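Long-range contact in laccase (Botrytis aclada, PDB 3SQR), which oxidises hydroquinone-type phenols while reducing dioxygen to water at its copper centres, and probably serves in lignin degradation and detoxification of lignin-derived products: residues 67-79 and 88-101. Sequence-based numbering, arbitrary orientation.
Sequences TREYWLSVENSTI and AMTFNGTVPGPAII. With NAG (2-acetamido-2-deoxy-beta-D-glucopyranose), chain G; MAN (alpha-D-mannopyranose), chain C; NAG (2-acetamido-2-deoxy-beta-D-glucopyranose), chain H; NAG (2-acetamido-2-deoxy-beta-D-glucopyranose), chain B.
Ser73 and Asn92 bond just beyond the paired part of an antiparallel beta hairpin, strands 67-79 and 86-91. Asn92 carries an N-glycan on ND2, yet its OD1 accepts a bond from Ser73 N (2.8 Å): the N-H points almost straight at OD1 (176°), with Ser73 N tilted 28° from the amide's carbonyl plane. Asn92 N returns a bond to Ser73 O. The sugar's N2 donates to Trp71 O (2.7 Å), and together these bonds hold the amide and its first sugar along strand 67-79. On the Glu75 face, chi1 of 70° turns Thr90 OG1 across to Ser77 OG in a 2.7 Å hydrogen bond that either hydroxyl could donate. On the other face, Val74 runs alongside the Phe91 ring, CG2 3.8 Å from CE1, and Leu72 CD1 bridges Phe91 and Ile100. Past the type I' turn from Phe91 to Thr94, strand 100-103 belongs to the domain's second sheet; there Ile100 CG2 lies over one face of the Tyr70 ring, a CH-pi contact, and a mannose C6 over the opposite face. Ile101 N donates to Tyr70 OH (3.2 Å). Backbone pairing thus builds one sheet of the first cupredoxin domain, while mixed apolar and polar contacts of Tyr70 and Leu72 tie it to the second.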
loop_
_atom_site.group_PDB
_atom_site.type_symbol
_atom_site.label_atom_id
_atom_site.label_comp_id
_atom_site.label_asym_id
_atom_site.label_seq_id
_atom_site.Cartn_x
_atom_site.Cartn_y
_atom_site.Cartn_z
ATOM N N THR A 67 5.001 23.975 5.478
ATOM C CA THR A 67 4.026 23.635 4.445
ATOM C C THR A 67 4.717 23.290 3.144
ATOM O O THR A 67 5.572 24.063 2.664
ATOM C CB THR A 67 3.029 24.762 4.271
ATOM O OG1 THR A 67 2.288 24.868 5.482
ATOM C CG2 THR A 67 2.099 24.459 3.138
ATOM N N ARG A 68 4.420 22.131 2.579
ATOM C CA ARG A 68 4.999 21.749 1.309
ATOM C C ARG A 68 3.854 21.574 0.297
ATOM O O ARG A 68 2.858 20.931 0.608
ATOM C CB ARG A 68 5.734 20.460 1.467
ATOM C CG ARG A 68 7.064 20.690 2.300
ATOM C CD ARG A 68 7.908 19.528 2.239
ATOM N NE ARG A 68 8.830 19.520 3.380
ATOM C CZ ARG A 68 9.940 20.245 3.481
ATOM N NH1 ARG A 68 10.315 21.087 2.511
ATOM N NH2 ARG A 68 10.676 20.123 4.571
ATOM N N GLU A 69 3.993 22.206 -0.854
ATOM C CA GLU A 69 2.946 22.241 -1.829
ATOM C C GLU A 69 3.338 21.501 -3.108
ATOM O O GLU A 69 4.441 21.663 -3.634
ATOM C CB GLU A 69 2.638 23.691 -2.146
ATOM C CG GLU A 69 1.440 23.876 -3.074
ATOM C CD GLU A 69 0.925 25.330 -3.105
ATOM O OE1 GLU A 69 1.766 26.241 -3.024
ATOM O OE2 GLU A 69 -0.298 25.517 -3.212
ATOM N N TYR A 70 2.430 20.747 -3.674
ATOM C CA TYR A 70 2.700 19.926 -4.832
ATOM C C TYR A 70 1.558 20.061 -5.802
ATOM O O TYR A 70 0.412 20.221 -5.404
ATOM C CB TYR A 70 2.886 18.439 -4.442
ATOM C CG TYR A 70 4.151 18.097 -3.748
ATOM C CD1 TYR A 70 5.275 17.689 -4.463
ATOM C CD2 TYR A 70 4.231 18.146 -2.387
ATOM C CE1 TYR A 70 6.465 17.347 -3.790
ATOM C CE2 TYR A 70 5.378 17.826 -1.732
ATOM C CZ TYR A 70 6.490 17.439 -2.417
ATOM O OH TYR A 70 7.609 17.137 -1.703
ATOM N N TRP A 71 1.852 19.975 -7.102
ATOM C CA TRP A 71 0.846 19.936 -8.127
ATOM C C TRP A 71 1.007 18.619 -8.848
ATOM O O TRP A 71 2.083 18.318 -9.322
ATOM C CB TRP A 71 0.979 21.131 -9.108
ATOM C CG TRP A 71 0.440 22.396 -8.611
ATOM C CD1 TRP A 71 -0.828 22.905 -8.829
ATOM C CD2 TRP A 71 1.119 23.332 -7.797
ATOM N NE1 TRP A 71 -0.971 24.115 -8.166
ATOM C CE2 TRP A 71 0.220 24.396 -7.538
ATOM C CE3 TRP A 71 2.412 23.382 -7.248
ATOM C CZ2 TRP A 71 0.566 25.451 -6.749
ATOM C CZ3 TRP A 71 2.759 24.455 -6.492
ATOM C CH2 TRP A 71 1.850 25.482 -6.258
ATOM N N LEU A 72 -0.030 17.813 -8.897
ATOM C CA LEU A 72 0.064 16.529 -9.594
ATOM C C LEU A 72 -0.990 16.510 -10.640
ATOM O O LEU A 72 -2.133 16.907 -10.417
ATOM C CB LEU A 72 -0.166 15.328 -8.664
ATOM C CG LEU A 72 0.860 15.108 -7.546
ATOM C CD1 LEU A 72 0.517 13.940 -6.631
ATOM C CD2 LEU A 72 2.205 14.928 -8.187
ATOM N N SER A 73 -0.607 15.970 -11.767
ATOM C CA SER A 73 -1.532 15.774 -12.849
ATOM C C SER A 73 -1.658 14.292 -13.130
ATOM O O SER A 73 -0.686 13.590 -13.416
ATOM C CB SER A 73 -1.050 16.553 -14.073
ATOM O OG SER A 73 -1.723 16.121 -15.238
ATOM N N VAL A 74 -2.893 13.808 -13.065
ATOM C CA VAL A 74 -3.190 12.442 -13.394
ATOM C C VAL A 74 -3.357 12.351 -14.884
ATOM O O VAL A 74 -4.247 12.984 -15.448
ATOM C CB VAL A 74 -4.428 11.922 -12.681
ATOM C CG1 VAL A 74 -4.806 10.523 -13.165
ATOM C CG2 VAL A 74 -4.155 11.974 -11.174
ATOM N N GLU A 75 -2.472 11.598 -15.491
ATOM C CA GLU A 75 -2.357 11.592 -16.946
ATOM C C GLU A 75 -2.473 10.270 -17.608
ATOM O O GLU A 75 -2.215 9.216 -17.072
ATOM C CB GLU A 75 -1.020 12.217 -17.351
ATOM C CG GLU A 75 -0.801 13.527 -16.667
ATOM C CD GLU A 75 0.197 14.427 -17.316
ATOM O OE1 GLU A 75 1.219 13.953 -17.872
ATOM O OE2 GLU A 75 -0.067 15.642 -17.245
ATOM N N ASN A 76 -2.903 10.366 -18.862
ATOM C CA ASN A 76 -3.000 9.254 -19.734
ATOM C C ASN A 76 -1.779 9.235 -20.629
ATOM O O ASN A 76 -1.595 10.128 -21.448
ATOM C CB ASN A 76 -4.326 9.387 -20.482
ATOM C CG ASN A 76 -4.733 8.115 -21.147
ATOM O OD1 ASN A 76 -3.950 7.166 -21.376
ATOM N ND2 ASN A 76 -6.016 8.084 -21.502
ATOM N N SER A 77 -0.904 8.276 -20.411
ATOM C CA SER A 77 0.433 8.308 -20.917
ATOM C C SER A 77 0.810 7.115 -21.765
ATOM O O SER A 77 0.067 6.122 -21.890
ATOM C CB SER A 77 1.353 8.330 -19.678
ATOM O OG SER A 77 0.964 9.312 -18.725
ATOM N N THR A 78 2.020 7.168 -22.322
ATOM C CA THR A 78 2.627 6.093 -23.021
ATOM C C THR A 78 4.012 5.975 -22.435
ATOM O O THR A 78 4.697 6.960 -22.321
ATOM C CB THR A 78 2.668 6.359 -24.540
ATOM O OG1 THR A 78 1.322 6.625 -24.938
ATOM C CG2 THR A 78 3.281 5.210 -25.251
ATOM N N ILE A 79 4.363 4.779 -21.996
ATOM C CA ILE A 79 5.691 4.528 -21.477
ATOM C C ILE A 79 6.279 3.201 -21.974
ATOM O O ILE A 79 5.554 2.299 -22.416
ATOM C CB ILE A 79 5.639 4.601 -19.951
ATOM C CG1 ILE A 79 4.632 3.599 -19.412
ATOM C CG2 ILE A 79 5.268 6.006 -19.460
ATOM C CD1 ILE A 79 4.932 3.314 -17.879
ATOM N N ALA A 88 -0.284 3.987 -20.004
ATOM C CA ALA A 88 -0.284 4.037 -18.539
ATOM C C ALA A 88 -1.126 5.165 -18.047
ATOM O O ALA A 88 -1.435 6.111 -18.755
ATOM C CB ALA A 88 1.158 4.132 -17.981
ATOM N N MET A 89 -1.527 5.062 -16.794
ATOM C CA MET A 89 -2.123 6.128 -16.061
ATOM C C MET A 89 -1.160 6.537 -14.983
ATOM O O MET A 89 -0.800 5.721 -14.110
ATOM C CB MET A 89 -3.441 5.697 -15.445
ATOM C CG MET A 89 -4.353 5.156 -16.468
ATOM S SD MET A 89 -6.032 4.927 -15.869
ATOM C CE MET A 89 -6.800 4.140 -17.317
ATOM N N THR A 90 -0.724 7.787 -15.081
ATOM C CA THR A 90 0.406 8.247 -14.325
ATOM C C THR A 90 0.118 9.539 -13.585
ATOM O O THR A 90 -0.707 10.332 -13.974
ATOM C CB THR A 90 1.626 8.480 -15.230
ATOM O OG1 THR A 90 1.442 9.613 -16.090
ATOM C CG2 THR A 90 1.930 7.256 -16.073
ATOM N N PHE A 91 0.946 9.806 -12.581
ATOM C CA PHE A 91 1.131 11.127 -12.084
ATOM C C PHE A 91 2.285 11.716 -12.884
ATOM O O PHE A 91 3.463 11.273 -12.800
ATOM C CB PHE A 91 1.540 11.090 -10.629
ATOM C CG PHE A 91 0.496 10.493 -9.735
ATOM C CD1 PHE A 91 -0.628 11.233 -9.443
ATOM C CD2 PHE A 91 0.634 9.211 -9.224
ATOM C CE1 PHE A 91 -1.600 10.751 -8.595
ATOM C CE2 PHE A 91 -0.351 8.696 -8.357
ATOM C CZ PHE A 91 -1.450 9.465 -8.069
ATOM N N ASN A 92 1.976 12.720 -13.669
ATOM C CA ASN A 92 3.037 13.534 -14.276
ATOM C C ASN A 92 3.920 12.788 -15.220
ATOM O O ASN A 92 5.103 13.093 -15.368
ATOM C CB ASN A 92 3.841 14.237 -13.160
ATOM C CG ASN A 92 3.121 15.411 -12.688
ATOM O OD1 ASN A 92 2.104 15.279 -11.992
ATOM N ND2 ASN A 92 3.573 16.589 -13.076
ATOM N N GLY A 93 3.355 11.772 -15.831
ATOM C CA GLY A 93 3.962 11.131 -16.980
ATOM C C GLY A 93 5.091 10.168 -16.703
ATOM O O GLY A 93 5.798 9.776 -17.598
ATOM N N THR A 94 5.270 9.758 -15.448
ATOM C CA THR A 94 6.287 8.796 -15.116
ATOM C C THR A 94 5.679 7.690 -14.248
ATOM O O THR A 94 4.699 7.926 -13.566
ATOM C CB THR A 94 7.439 9.374 -14.337
ATOM O OG1 THR A 94 6.986 9.962 -13.092
ATOM C CG2 THR A 94 8.249 10.398 -15.198
ATOM N N VAL A 95 6.281 6.506 -14.346
ATOM C CA VAL A 95 5.970 5.386 -13.416
ATOM C C VAL A 95 7.281 4.983 -12.819
ATOM O O VAL A 95 8.176 4.591 -13.557
ATOM C CB VAL A 95 5.317 4.218 -14.107
ATOM C CG1 VAL A 95 5.073 3.049 -13.164
ATOM C CG2 VAL A 95 3.993 4.635 -14.804
ATOM N N PRO A 96 7.418 5.093 -11.509
ATOM C CA PRO A 96 6.540 5.719 -10.508
ATOM C C PRO A 96 6.329 7.199 -10.726
ATOM O O PRO A 96 7.156 7.851 -11.394
ATOM C CB PRO A 96 7.289 5.518 -9.188
ATOM C CG PRO A 96 8.425 4.646 -9.471
ATOM C CD PRO A 96 8.716 4.707 -10.944
ATOM N N GLY A 97 5.251 7.729 -10.166
ATOM C CA GLY A 97 5.034 9.152 -10.116
ATOM C C GLY A 97 6.117 9.901 -9.395
ATOM O O GLY A 97 7.017 9.286 -8.791
ATOM N N PRO A 98 6.001 11.245 -9.388
ATOM C CA PRO A 98 6.946 12.085 -8.632
ATOM C C PRO A 98 7.013 11.711 -7.176
ATOM O O PRO A 98 6.032 11.336 -6.568
ATOM C CB PRO A 98 6.330 13.492 -8.714
ATOM C CG PRO A 98 5.400 13.488 -9.795
ATOM C CD PRO A 98 4.968 12.037 -10.044
ATOM N N ALA A 99 8.207 11.833 -6.598
ATOM C CA ALA A 99 8.348 11.653 -5.162
ATOM C C ALA A 99 7.767 12.845 -4.407
ATOM O O ALA A 99 8.022 14.001 -4.738
ATOM C CB ALA A 99 9.829 11.513 -4.787
ATOM N N ILE A 100 7.019 12.534 -3.356
ATOM C CA ILE A 100 6.613 13.498 -2.414
ATOM C C ILE A 100 7.433 13.193 -1.210
ATOM O O ILE A 100 7.325 12.099 -0.615
ATOM C CB ILE A 100 5.124 13.359 -2.130
ATOM C CG1 ILE A 100 4.383 13.621 -3.431
ATOM C CG2 ILE A 100 4.733 14.279 -0.953
ATOM C CD1 ILE A 100 2.918 13.499 -3.338
ATOM N N ILE A 101 8.274 14.170 -0.848
ATOM C CA ILE A 101 9.237 14.016 0.254
ATOM C C ILE A 101 8.942 15.153 1.224
ATOM O O ILE A 101 8.898 16.348 0.838
ATOM C CB ILE A 101 10.686 13.936 -0.218
ATOM C CG1 ILE A 101 10.890 12.742 -1.189
ATOM C CG2 ILE A 101 11.696 13.816 1.007
ATOM C CD1 ILE A 101 12.364 12.570 -1.834
HETATM C C1 NAG G . 2.886 17.827 -12.789
HETATM C C2 NAG G . 3.685 19.011 -12.296
HETATM C C3 NAG G . 2.815 20.235 -12.176
HETATM C C4 NAG G . 2.181 20.505 -13.508
HETATM C C5 NAG G . 1.414 19.296 -13.963
HETATM C C6 NAG G . 0.748 19.498 -15.326
HETATM C C7 NAG G . 5.400 18.147 -10.777
HETATM C C8 NAG G . 5.674 17.797 -9.340
HETATM N N2 NAG G . 4.171 18.656 -10.973
HETATM O O3 NAG G . 3.635 21.294 -11.859
HETATM O O4 NAG G . 1.315 21.570 -13.357
HETATM O O5 NAG G . 2.285 18.164 -14.061
HETATM O O6 NAG G . 1.795 19.751 -16.295
HETATM O O7 NAG G . 6.242 17.956 -11.655
HETATM C C1 MAN C . 8.578 23.051 -5.231
HETATM C C2 MAN C . 7.514 24.159 -5.079
HETATM C C3 MAN C . 7.418 24.579 -3.599
HETATM C C4 MAN C . 7.097 23.356 -2.740
HETATM C C5 MAN C . 8.148 22.264 -2.975
HETATM C C6 MAN C . 7.731 20.946 -2.308
HETATM O O2 MAN C . 6.260 23.763 -5.635
HETATM O O3 MAN C . 6.467 25.596 -3.388
HETATM O O4 MAN C . 6.777 23.677 -1.370
HETATM O O5 MAN C . 8.295 21.966 -4.367
HETATM O O6 MAN C . 8.708 19.929 -2.540
HETATM C C1 NAG H . -6.508 6.974 -22.210
HETATM C C2 NAG H . -8.004 6.893 -22.121
HETATM C C3 NAG H . -8.494 5.771 -23.004
HETATM C C4 NAG H . -8.013 5.923 -24.445
HETATM C C5 NAG H . -6.505 6.081 -24.386
HETATM C C6 NAG H . -5.954 6.274 -25.805
HETATM C C7 NAG H . -8.827 7.297 -19.890
HETATM C C8 NAG H . -9.075 6.656 -18.565
HETATM N N2 NAG H . -8.349 6.504 -20.771
HETATM O O3 NAG H . -9.889 5.725 -22.914
HETATM O O4 NAG H . -8.328 4.733 -25.152
HETATM O O5 NAG H . -6.205 7.219 -23.587
HETATM O O6 NAG H . -6.447 7.504 -26.291
HETATM O O7 NAG H . -9.062 8.476 -20.078
HETATM C C1 NAG B . 14.590 9.178 -5.997
HETATM C C2 NAG B . 14.116 10.591 -6.322
HETATM C C3 NAG B . 15.000 11.666 -5.684
HETATM C C4 NAG B . 15.266 11.380 -4.209
HETATM C C5 NAG B . 15.642 9.909 -3.987
HETATM C C6 NAG B . 15.854 9.594 -2.496
HETATM C C7 NAG B . 12.796 10.896 -8.334
HETATM C C8 NAG B . 12.728 11.080 -9.818
HETATM N N2 NAG B . 14.004 10.801 -7.768
HETATM O O3 NAG B . 14.371 12.937 -5.804
HETATM O O4 NAG B . 16.402 12.160 -3.866
HETATM O O5 NAG B . 14.670 9.034 -4.575
HETATM O O6 NAG B . 14.621 9.313 -1.847
HETATM O O7 NAG B . 11.751 10.815 -7.663
#